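Putative peptide ABC-transport system periplasmic peptide-binding protein (Campylobacter jejuni, PDB 4OET) probably binds peptides or related small solutes in the periplasm and delivers them to an ABC transporter, and can bind magnesium. Local coordinates at residues A[13-18]-A[166-171]; A[65-70]-A[116-121]; A[259-264]-A[305-310]; A[394-399]-A[407-412]. All blocks are in the same frame, centred on the assembly; numbering follows the deposited sequence.

The four contacts lie apart and share no element. Contact 1 lies at the surface and joins a loop to the end of an edge strand through a carboxylate and an indole. Contact 2 is nested inside the chain loop that contact 1 closes. It is partly buried and pairs two neighbouring strands by regular backbone bonds. Contact 3, also partly buried, packs two helices by apolar contact and a CH-pi touch. It lies across the chain's centre from contacts 1 and 2. Contact 4 is largely buried. It joins a short helix to the loop after it, mostly through one arginine, and comes within about 10 Å of contact 3 between nearest atoms.

Contact 1. Residues A[13-18]-A[166-171]; sequences NEIARI and VKWKKG
Glu14 and Trp168 join the loop after strand 6-11 to the end of strand 163-169, close to the turn of the beta hairpin it makes with strand 173-178. These strands belong to one mixed four-stranded sheet, with 6-11 and 163-169 as its outer strands. The Glu14 carboxylate has three partners on the hairpin. OE2 accepts from Gly171 N on its syn side, with the donor 20° out of the carboxylate plane. The modelled length of this bond is too short to be trusted. The same OE2 takes a weak bond from Trp168 NE1 at 3.4 Å, near the plane of the indole. OE1 forms a salt bridge with Lys170 NZ at 3.2 Å. Glu14 CG points away from its own N (chi1 -179°), and the chain runs out extended to the turn.

Beyond the carboxylate, the indole lies along the loop. The Ile15 carbonyl O meets the ring edge at CZ2, 3.2 Å away. Ala16 O is also near the ring plane, 3.5 Å from CH2. Ile18 comes over one face instead. Its CD1 sits 4.3 Å from the centroid of the six-membered ring, toward the rim, as a CH-pi contact. Ile18 CG1 packs on Trp168 CZ3 at 3.8 Å. Ile15 CD1 touches the ring at CH2, 3.9 Å away.

Further groups lie around this first shell. Val166 and Lys167 form a classic beta bulge opposite Glu175, just before Trp168. Ile18 also touches Val29, and its side chain is about 9 Å from that of Asn31, a magnesium ligand. On the loop, Gln155 NE2 holds Ala16 O by a hydrogen bond.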
# COMPACT_ATOMS: atom_id res chain seq x y z
N ASN A 13 -5.95 -9.78 8.40
CA ASN A 13 -6.05 -8.77 9.45
C ASN A 13 -7.48 -8.51 9.91
O ASN A 13 -8.42 -8.66 9.15
CB ASN A 13 -5.46 -7.45 8.96
CG ASN A 13 -6.09 -6.99 7.64
OD1 ASN A 13 -6.27 -7.78 6.71
ND2 ASN A 13 -6.46 -5.71 7.58
N GLU A 14 -7.63 -8.12 11.18
CA GLU A 14 -8.92 -7.67 11.69
C GLU A 14 -8.83 -6.22 12.16
O GLU A 14 -7.98 -5.89 12.98
CB GLU A 14 -9.42 -8.55 12.84
CG GLU A 14 -10.79 -8.10 13.36
CD GLU A 14 -11.14 -8.68 14.72
OE1 GLU A 14 -10.34 -8.50 15.67
OE2 GLU A 14 -12.22 -9.29 14.85
N ILE A 15 -9.69 -5.36 11.63
CA ILE A 15 -9.67 -3.97 12.06
C ILE A 15 -10.45 -3.76 13.36
O ILE A 15 -11.28 -4.59 13.73
CB ILE A 15 -10.21 -3.03 10.96
CG1 ILE A 15 -11.45 -3.63 10.30
CG2 ILE A 15 -9.18 -2.86 9.87
CD1 ILE A 15 -12.70 -3.53 11.12
N ALA A 16 -10.16 -2.66 14.04
CA ALA A 16 -10.84 -2.34 15.29
C ALA A 16 -12.08 -1.49 15.03
O ALA A 16 -13.08 -1.56 15.76
CB ALA A 16 -9.90 -1.62 16.24
N ARG A 17 -12.00 -0.65 14.01
CA ARG A 17 -13.09 0.25 13.66
C ARG A 17 -13.41 0.20 12.17
O ARG A 17 -12.58 0.56 11.34
CB ARG A 17 -12.74 1.68 14.08
CG ARG A 17 -12.34 1.81 15.55
CD ARG A 17 -11.87 3.20 15.91
NE ARG A 17 -10.46 3.39 15.57
CZ ARG A 17 -9.78 4.52 15.77
NH1 ARG A 17 -10.39 5.57 16.31
NH2 ARG A 17 -8.50 4.60 15.43
N ILE A 18 -14.63 -0.21 11.83
CA ILE A 18 -15.03 -0.26 10.43
C ILE A 18 -15.44 1.14 9.99
O ILE A 18 -16.63 1.47 9.91
CB ILE A 18 -16.18 -1.25 10.18
CG1 ILE A 18 -15.95 -2.56 10.96
CG2 ILE A 18 -16.33 -1.52 8.70
CD1 ILE A 18 -16.96 -3.67 10.66
N VAL A 166 -24.00 -6.79 9.17
CA VAL A 166 -25.03 -7.57 9.86
C VAL A 166 -24.64 -7.95 11.28
O VAL A 166 -25.43 -7.83 12.21
CB VAL A 166 -25.37 -8.85 9.08
CG1 VAL A 166 -26.25 -9.76 9.91
CG2 VAL A 166 -26.03 -8.50 7.76
N LYS A 167 -23.40 -8.40 11.44
CA LYS A 167 -22.98 -9.10 12.65
C LYS A 167 -21.47 -9.18 12.72
O LYS A 167 -20.80 -9.47 11.72
CB LYS A 167 -23.59 -10.50 12.68
CG LYS A 167 -23.06 -11.43 13.77
CD LYS A 167 -23.92 -11.40 15.02
CE LYS A 167 -23.36 -12.33 16.09
NZ LYS A 167 -24.29 -12.47 17.26
N TRP A 168 -20.92 -8.92 13.90
CA TRP A 168 -19.48 -8.95 14.09
C TRP A 168 -19.16 -9.84 15.27
O TRP A 168 -19.50 -9.52 16.41
CB TRP A 168 -18.93 -7.54 14.31
CG TRP A 168 -17.43 -7.44 14.27
CD1 TRP A 168 -16.55 -8.47 14.15
CD2 TRP A 168 -16.64 -6.24 14.34
NE1 TRP A 168 -15.26 -7.99 14.14
CE2 TRP A 168 -15.29 -6.63 14.26
CE3 TRP A 168 -16.95 -4.88 14.46
CZ2 TRP A 168 -14.24 -5.70 14.29
CZ3 TRP A 168 -15.91 -3.96 14.50
CH2 TRP A 168 -14.57 -4.38 14.41
N LYS A 169 -18.52 -10.96 14.99
CA LYS A 169 -18.02 -11.83 16.04
C LYS A 169 -16.55 -11.48 16.20
O LYS A 169 -15.75 -11.80 15.32
CB LYS A 169 -18.22 -13.30 15.67
CG LYS A 169 -17.85 -14.29 16.75
CD LYS A 169 -18.87 -14.32 17.88
CE LYS A 169 -19.87 -15.45 17.67
NZ LYS A 169 -20.68 -15.71 18.89
N LYS A 170 -16.20 -10.80 17.29
CA LYS A 170 -14.87 -10.21 17.41
C LYS A 170 -13.76 -11.25 17.42
O LYS A 170 -13.79 -12.21 18.19
CB LYS A 170 -14.78 -9.35 18.68
CG LYS A 170 -13.45 -8.60 18.82
CD LYS A 170 -13.25 -7.59 17.69
CE LYS A 170 -12.12 -6.62 18.00
NZ LYS A 170 -11.70 -5.88 16.78
N GLY A 171 -12.78 -11.04 16.55
CA GLY A 171 -11.65 -11.95 16.43
C GLY A 171 -11.88 -13.09 15.45
O GLY A 171 -10.92 -13.76 15.05

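Contact 2. Residues A[65-70]-A[116-121]; sequences IFLRDD and SHVKIT
Ser116 O accepts a backbone bond from Leu67 N at 2.7 Å and also a CA-H contact from Phe66 CA at 3.2 Å. Farther along the pair, Ile65 and Val118 exchange two backbone bonds. Ile65 N to Val118 O is 2.7 Å, and Val118 N to Ile65 O is 2.9 Å.

Between these bonds, Phe66 and His117 face each other as a non-hydrogen-bonded pair. His117 swings its ring away from its own N (chi1 -175°) and Phe66 keeps CG beside its N (chi1 -54°), which brings the rings side by side. Phe66 CE1 sits over the centre of the imidazole, 3.5 Å from His117 ND1. The ring planes are 49° apart. Asp64 OD1 bonds to His117 NE2, which should help fix the rotation of the imidazole.

The other face is apolar. Ile65 CG1 meets Ile120 CD1 at 3.8 Å, and Leu67 CD1 meets Val118 CG2 at 4.0 Å. Helix 81-92 packs on Leu67, Val118 and Ile120 on this side. Past the strand end, a water links Arg68 O to Ser116 OG.

The arrangement is that of two central neighbours, 62-67 and 117-122, in a four-stranded antiparallel sheet with a helix packed on its apolar face.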
# COMPACT_ATOMS: atom_id res chain seq x y z
N ILE A 65 -17.66 18.85 -8.14
CA ILE A 65 -18.00 17.44 -8.06
C ILE A 65 -19.49 17.25 -8.21
O ILE A 65 -20.27 17.80 -7.43
CB ILE A 65 -17.59 16.82 -6.70
CG1 ILE A 65 -16.17 17.24 -6.30
CG2 ILE A 65 -17.74 15.30 -6.75
CD1 ILE A 65 -15.07 16.60 -7.12
N PHE A 66 -19.91 16.48 -9.20
CA PHE A 66 -21.33 16.24 -9.40
C PHE A 66 -21.68 14.82 -8.97
O PHE A 66 -21.12 13.83 -9.48
CB PHE A 66 -21.72 16.55 -10.84
CG PHE A 66 -21.33 17.93 -11.28
CD1 PHE A 66 -22.07 19.03 -10.89
CD2 PHE A 66 -20.17 18.14 -12.02
CE1 PHE A 66 -21.71 20.32 -11.26
CE2 PHE A 66 -19.79 19.42 -12.40
CZ PHE A 66 -20.56 20.51 -12.03
N LEU A 67 -22.61 14.74 -8.03
CA LEU A 67 -22.91 13.50 -7.34
C LEU A 67 -24.08 12.76 -7.94
O LEU A 67 -24.97 13.36 -8.54
CB LEU A 67 -23.20 13.78 -5.87
CG LEU A 67 -22.13 14.53 -5.07
CD1 LEU A 67 -22.63 14.76 -3.65
CD2 LEU A 67 -20.82 13.74 -5.06
N ARG A 68 -24.09 11.44 -7.73
CA ARG A 68 -25.24 10.62 -8.05
C ARG A 68 -26.37 11.01 -7.11
O ARG A 68 -26.13 11.32 -5.95
CB ARG A 68 -24.90 9.14 -7.89
CG ARG A 68 -23.96 8.59 -8.96
CD ARG A 68 -23.81 7.09 -8.78
NE ARG A 68 -25.02 6.41 -9.26
CZ ARG A 68 -25.03 5.41 -10.13
NH1 ARG A 68 -23.88 4.94 -10.62
NH2 ARG A 68 -26.18 4.87 -10.50
N ASP A 69 -27.60 11.01 -7.61
CA ASP A 69 -28.73 11.34 -6.75
C ASP A 69 -29.56 10.09 -6.47
O ASP A 69 -30.64 10.17 -5.90
CB ASP A 69 -29.59 12.44 -7.38
CG ASP A 69 -30.02 12.12 -8.79
OD1 ASP A 69 -30.48 13.05 -9.48
OD2 ASP A 69 -29.90 10.95 -9.23
N ASP A 70 -29.03 8.94 -6.87
CA ASP A 70 -29.77 7.68 -6.75
C ASP A 70 -29.14 6.76 -5.71
O ASP A 70 -29.41 5.55 -5.70
CB ASP A 70 -29.82 6.98 -8.11
CG ASP A 70 -28.43 6.67 -8.67
OD1 ASP A 70 -27.45 7.24 -8.15
OD2 ASP A 70 -28.33 5.88 -9.63
N SER A 116 -26.46 17.72 -5.11
CA SER A 116 -25.66 16.87 -6.00
C SER A 116 -24.43 17.60 -6.53
O SER A 116 -23.74 17.10 -7.41
CB SER A 116 -26.50 16.38 -7.18
OG SER A 116 -27.59 15.58 -6.76
N HIS A 117 -24.16 18.78 -5.99
CA HIS A 117 -23.04 19.58 -6.47
C HIS A 117 -22.22 20.06 -5.29
O HIS A 117 -22.71 20.81 -4.43
CB HIS A 117 -23.52 20.80 -7.28
CG HIS A 117 -22.40 21.59 -7.91
ND1 HIS A 117 -22.63 22.59 -8.83
CD2 HIS A 117 -21.05 21.50 -7.77
CE1 HIS A 117 -21.47 23.10 -9.22
NE2 HIS A 117 -20.50 22.46 -8.59
N VAL A 118 -20.98 19.61 -5.24
CA VAL A 118 -20.03 20.06 -4.24
C VAL A 118 -18.91 20.80 -4.95
O VAL A 118 -18.43 20.36 -6.00
CB VAL A 118 -19.44 18.89 -3.43
CG1 VAL A 118 -18.49 19.40 -2.37
CG2 VAL A 118 -20.54 18.08 -2.79
N LYS A 119 -18.50 21.94 -4.40
CA LYS A 119 -17.35 22.67 -4.92
C LYS A 119 -16.22 22.59 -3.91
O LYS A 119 -16.35 23.06 -2.78
CB LYS A 119 -17.68 24.13 -5.21
CG LYS A 119 -16.58 24.89 -5.95
CD LYS A 119 -16.84 26.39 -5.92
CE LYS A 119 -16.65 27.00 -7.29
NZ LYS A 119 -17.20 28.39 -7.33
N ILE A 120 -15.10 22.03 -4.34
CA ILE A 120 -13.96 21.91 -3.47
C ILE A 120 -12.81 22.76 -3.99
O ILE A 120 -12.38 22.62 -5.14
CB ILE A 120 -13.53 20.43 -3.35
CG1 ILE A 120 -14.75 19.59 -2.94
CG2 ILE A 120 -12.40 20.28 -2.35
CD1 ILE A 120 -14.52 18.10 -2.95
N THR A 121 -12.30 23.62 -3.12
CA THR A 121 -11.22 24.53 -3.46
C THR A 121 -9.97 24.14 -2.69
O THR A 121 -10.04 23.82 -1.51
CB THR A 121 -11.62 25.99 -3.14
OG1 THR A 121 -12.80 26.33 -3.88
CG2 THR A 121 -10.49 26.97 -3.50
O HOH W 1 -26.99 13.63 -4.57

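Contact 3. Residues A[259-264]-A[305-310]; sequences RQALNY and KKAEDL
Lys306 lays its aliphatic chain over the ring of Tyr264. Its CG sits above the ring centre, 3.6 Å from the centroid and 12° off the normal, as a CH-pi contact. A chi1 of 173° sets this CG opposite the backbone N, and the chain then bends at chi2. CE comes back past the ring to 4.1 Å from Tyr264 CE2. The methylenes, not the ammonium, do the touching.

Ala307 comes next and marks the closest CA-CA approach. Its CA is 3.9 Å from Ala261 CA. Small side chains allow this spacing. Ala307 CB touches the Ala261 carbonyl O at 3.2 Å, and in return Ala261 CB lies on Ala307 O at 3.3 Å. Ala307 CB also meets Tyr264 CB.

One turn on, Leu310 comes in at about a right angle to both Tyr264 and Gln260. Its CD1 meets the edge of the Tyr264 ring, 3.5 Å from CD2, near the ring plane. The same methyl touches Gln260 CB at 3.7 Å. The other branch, CD2, faces Gln260 OE1. Leu310 CB also packs on Ala261 CB, so this leucine fills the groove between Gln260, Ala261 and Tyr264.

Tyr300 lies beside the pair. It meets the Tyr264 ring edge-to-face, and its OH bonds to Gln260 NE2. Helix 256-264 in turn packs Leu262 and Asn263 on strands 231-246 and 454-467. Helix 304-313 is thus a second layer outside it. The axes of 259-264 and 305-310 come within 7.8 Å and run 163° apart. This is a closely packed antiparallel helix pair with alanines at the crossing.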
# COMPACT_ATOMS: atom_id res chain seq x y z
N ARG A 259 26.68 2.58 -0.32
CA ARG A 259 25.30 2.24 -0.68
C ARG A 259 25.23 1.65 -2.08
O ARG A 259 24.48 0.70 -2.31
CB ARG A 259 24.40 3.46 -0.59
CG ARG A 259 23.91 3.75 0.82
CD ARG A 259 23.06 5.01 0.90
NE ARG A 259 23.89 6.22 0.89
CZ ARG A 259 23.84 7.16 -0.05
NH1 ARG A 259 24.63 8.22 0.04
NH2 ARG A 259 22.97 7.07 -1.05
N GLN A 260 26.03 2.17 -3.00
CA GLN A 260 26.05 1.59 -4.34
C GLN A 260 26.64 0.18 -4.29
O GLN A 260 26.12 -0.74 -4.92
CB GLN A 260 26.85 2.47 -5.31
CG GLN A 260 26.22 3.83 -5.59
CD GLN A 260 27.11 4.73 -6.43
OE1 GLN A 260 28.28 4.95 -6.11
NE2 GLN A 260 26.54 5.28 -7.50
N ALA A 261 27.69 0.01 -3.49
CA ALA A 261 28.34 -1.30 -3.39
C ALA A 261 27.37 -2.32 -2.84
O ALA A 261 27.30 -3.45 -3.33
CB ALA A 261 29.59 -1.22 -2.53
N LEU A 262 26.63 -1.93 -1.81
CA LEU A 262 25.70 -2.85 -1.18
C LEU A 262 24.59 -3.24 -2.15
O LEU A 262 24.12 -4.38 -2.12
CB LEU A 262 25.13 -2.24 0.10
CG LEU A 262 26.18 -2.09 1.20
CD1 LEU A 262 25.65 -1.27 2.35
CD2 LEU A 262 26.61 -3.46 1.70
N ASN A 263 24.19 -2.32 -3.01
CA ASN A 263 23.23 -2.65 -4.06
C ASN A 263 23.78 -3.68 -5.04
O ASN A 263 23.10 -4.64 -5.40
CB ASN A 263 22.80 -1.39 -4.81
CG ASN A 263 21.55 -0.76 -4.21
OD1 ASN A 263 20.43 -1.18 -4.50
ND2 ASN A 263 21.74 0.27 -3.38
N TYR A 264 25.03 -3.49 -5.46
CA TYR A 264 25.69 -4.38 -6.40
C TYR A 264 25.93 -5.76 -5.78
O TYR A 264 26.10 -6.76 -6.49
CB TYR A 264 27.02 -3.77 -6.86
CG TYR A 264 26.91 -2.71 -7.92
CD1 TYR A 264 26.33 -2.98 -9.15
CD2 TYR A 264 27.41 -1.43 -7.71
CE1 TYR A 264 26.23 -2.01 -10.14
CE2 TYR A 264 27.32 -0.45 -8.68
CZ TYR A 264 26.73 -0.75 -9.90
OH TYR A 264 26.64 0.21 -10.88
N LYS A 305 32.04 -8.00 -7.82
CA LYS A 305 33.33 -7.38 -8.07
C LYS A 305 33.24 -5.86 -8.15
O LYS A 305 34.07 -5.15 -7.57
CB LYS A 305 33.95 -7.92 -9.35
CG LYS A 305 35.27 -7.25 -9.71
CD LYS A 305 36.37 -7.55 -8.70
CE LYS A 305 37.74 -7.25 -9.28
NZ LYS A 305 37.76 -5.93 -9.97
N LYS A 306 32.22 -5.35 -8.85
CA LYS A 306 31.98 -3.92 -8.92
C LYS A 306 31.78 -3.35 -7.53
O LYS A 306 32.29 -2.28 -7.20
CB LYS A 306 30.76 -3.62 -9.80
CG LYS A 306 30.31 -2.16 -9.82
CD LYS A 306 31.20 -1.30 -10.71
CE LYS A 306 30.80 0.17 -10.66
NZ LYS A 306 31.81 1.03 -11.33
N ALA A 307 31.06 -4.11 -6.70
CA ALA A 307 30.79 -3.70 -5.32
C ALA A 307 32.08 -3.54 -4.55
O ALA A 307 32.28 -2.53 -3.85
CB ALA A 307 29.90 -4.71 -4.64
N GLU A 308 32.96 -4.52 -4.70
CA GLU A 308 34.24 -4.48 -4.00
C GLU A 308 35.13 -3.38 -4.54
O GLU A 308 35.81 -2.69 -3.77
CB GLU A 308 34.93 -5.84 -4.11
CG GLU A 308 34.30 -6.89 -3.22
CD GLU A 308 35.01 -8.22 -3.30
OE1 GLU A 308 34.35 -9.26 -3.07
OE2 GLU A 308 36.24 -8.23 -3.54
N ASP A 309 35.10 -3.18 -5.86
CA ASP A 309 35.86 -2.12 -6.49
C ASP A 309 35.43 -0.78 -5.93
O ASP A 309 36.25 0.11 -5.69
CB ASP A 309 35.70 -2.15 -8.01
CG ASP A 309 36.44 -3.31 -8.66
OD1 ASP A 309 37.30 -3.94 -7.99
OD2 ASP A 309 36.16 -3.60 -9.85
N LEU A 310 34.13 -0.63 -5.70
CA LEU A 310 33.58 0.60 -5.14
C LEU A 310 34.10 0.80 -3.73
O LEU A 310 34.47 1.91 -3.35
CB LEU A 310 32.05 0.56 -5.14
CG LEU A 310 31.36 1.21 -6.35
CD1 LEU A 310 29.93 0.72 -6.50
CD2 LEU A 310 31.40 2.73 -6.25

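Contact 4. Residues A[394-399]-A[407-412]; sequences TFRVFE and NDEGWN
Arg396 turns its CG anti to the backbone N (chi1 -156°) and runs extended to NE, while Trp411 holds CG beside its own backbone N (chi1 -68°). The two side chains then cross, and the guanidinium lies flat on the indole. This is a stacked cation-pi pair that ties the short helix 395-398 to the loop that follows it. The planes differ by 14°. The guanidinium sits off-centre on the six-membered ring, with CZ 3.3 Å from Trp411 CZ2. Arg396 CD covers the middle of that ring as a CH-pi contact.

The edge of the guanidinium is used as well. NE donates to Glu409 O at 2.8 Å, in the guanidinium plane. NH2 adds a weak bond to the same oxygen and a salt bridge to Glu409 OE1 at 3.3 Å. A water also bridges NH2 and OE1. Stacking and bonds together should fix the rotation of the group.

Glu409 is placed by an Asx turn, in which Asn407 OD1 accepts from Glu409 N, within a type I beta turn from Asn407 to Gly410. The backbones join where Trp411 N donates to Arg396 O at 2.9 Å. Val397 CG2 lies at the indole edge, and Trp384 meets the same indole. At the helix end, Asn412 ND2 bonds to Tyr416 O and also to Glu399 O, 3.1 Å away and approached from above the carbonyl plane.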
# COMPACT_ATOMS: atom_id res chain seq x y z
N THR A 394 5.76 8.38 -2.56
CA THR A 394 7.04 8.93 -3.00
C THR A 394 7.39 10.18 -2.20
O THR A 394 8.38 10.19 -1.47
CB THR A 394 7.02 9.29 -4.50
OG1 THR A 394 5.84 10.05 -4.82
CG2 THR A 394 7.08 8.01 -5.34
N PHE A 395 6.55 11.21 -2.30
CA PHE A 395 6.83 12.47 -1.62
C PHE A 395 7.02 12.25 -0.12
O PHE A 395 8.02 12.67 0.45
CB PHE A 395 5.71 13.48 -1.85
CG PHE A 395 5.88 14.76 -1.06
CD1 PHE A 395 6.75 15.75 -1.49
CD2 PHE A 395 5.17 14.97 0.12
CE1 PHE A 395 6.92 16.93 -0.76
CE2 PHE A 395 5.34 16.15 0.86
CZ PHE A 395 6.22 17.13 0.41
N ARG A 396 6.07 11.56 0.50
CA ARG A 396 6.10 11.38 1.94
C ARG A 396 7.22 10.43 2.38
O ARG A 396 7.70 10.51 3.52
CB ARG A 396 4.76 10.85 2.42
CG ARG A 396 4.46 11.15 3.86
CD ARG A 396 2.99 10.96 4.14
NE ARG A 396 2.70 10.91 5.57
CZ ARG A 396 1.50 10.66 6.07
NH1 ARG A 396 0.48 10.42 5.25
NH2 ARG A 396 1.32 10.64 7.38
N VAL A 397 7.63 9.55 1.48
CA VAL A 397 8.66 8.56 1.77
C VAL A 397 10.08 9.05 1.48
O VAL A 397 11.01 8.70 2.19
CB VAL A 397 8.38 7.27 0.98
CG1 VAL A 397 9.48 6.23 1.20
CG2 VAL A 397 6.99 6.74 1.37
N PHE A 398 10.25 9.87 0.44
CA PHE A 398 11.59 10.19 -0.06
C PHE A 398 11.98 11.67 0.04
O PHE A 398 13.17 12.00 0.10
CB PHE A 398 11.71 9.75 -1.51
CG PHE A 398 11.59 8.26 -1.70
CD1 PHE A 398 12.66 7.42 -1.40
CD2 PHE A 398 10.41 7.71 -2.17
CE1 PHE A 398 12.54 6.04 -1.57
CE2 PHE A 398 10.29 6.33 -2.34
CZ PHE A 398 11.35 5.50 -2.04
N GLU A 399 11.00 12.56 0.07
CA GLU A 399 11.31 13.99 0.08
C GLU A 399 11.90 14.39 1.42
O GLU A 399 11.47 13.91 2.47
CB GLU A 399 10.06 14.83 -0.24
CG GLU A 399 10.37 16.17 -0.90
CD GLU A 399 10.37 17.31 0.10
OE1 GLU A 399 10.81 18.42 -0.26
OE2 GLU A 399 9.91 17.10 1.24
N ASN A 407 9.91 15.86 10.79
CA ASN A 407 8.47 15.92 10.52
C ASN A 407 7.77 14.71 11.14
O ASN A 407 8.07 13.57 10.77
CB ASN A 407 8.23 15.98 9.00
CG ASN A 407 6.75 16.15 8.63
OD1 ASN A 407 5.85 15.97 9.45
ND2 ASN A 407 6.52 16.49 7.37
N ASP A 408 6.83 14.97 12.05
CA ASP A 408 6.11 13.91 12.77
C ASP A 408 5.29 13.02 11.85
O ASP A 408 5.01 11.87 12.18
CB ASP A 408 5.18 14.50 13.83
CG ASP A 408 5.90 14.82 15.12
OD1 ASP A 408 7.00 14.27 15.34
OD2 ASP A 408 5.35 15.60 15.93
N GLU A 409 4.91 13.55 10.70
CA GLU A 409 4.06 12.80 9.79
C GLU A 409 4.84 12.31 8.59
O GLU A 409 4.28 11.69 7.69
CB GLU A 409 2.86 13.65 9.36
CG GLU A 409 1.92 14.01 10.50
CD GLU A 409 0.93 12.89 10.84
OE1 GLU A 409 1.20 11.72 10.51
OE2 GLU A 409 -0.11 13.20 11.45
N GLY A 410 6.14 12.60 8.57
CA GLY A 410 7.00 12.15 7.50
C GLY A 410 7.29 10.66 7.54
O GLY A 410 7.37 10.06 8.62
N TRP A 411 7.47 10.05 6.37
CA TRP A 411 7.77 8.62 6.28
C TRP A 411 9.18 8.40 5.74
O TRP A 411 9.54 7.29 5.33
CB TRP A 411 6.75 7.92 5.40
CG TRP A 411 5.38 7.88 6.00
CD1 TRP A 411 5.05 8.16 7.29
CD2 TRP A 411 4.16 7.57 5.32
NE1 TRP A 411 3.70 8.04 7.46
CE2 TRP A 411 3.12 7.67 6.28
CE3 TRP A 411 3.83 7.20 4.01
CZ2 TRP A 411 1.78 7.42 5.96
CZ3 TRP A 411 2.50 6.95 3.70
CH2 TRP A 411 1.50 7.06 4.66
N ASN A 412 9.97 9.46 5.72
CA ASN A 412 11.36 9.37 5.31
C ASN A 412 12.18 8.95 6.53
O ASN A 412 12.87 9.76 7.15
CB ASN A 412 11.83 10.72 4.75
CG ASN A 412 13.20 10.66 4.10
OD1 ASN A 412 13.98 9.72 4.31
ND2 ASN A 412 13.49 11.67 3.28
O HOH W 2 -0.68 10.28 9.27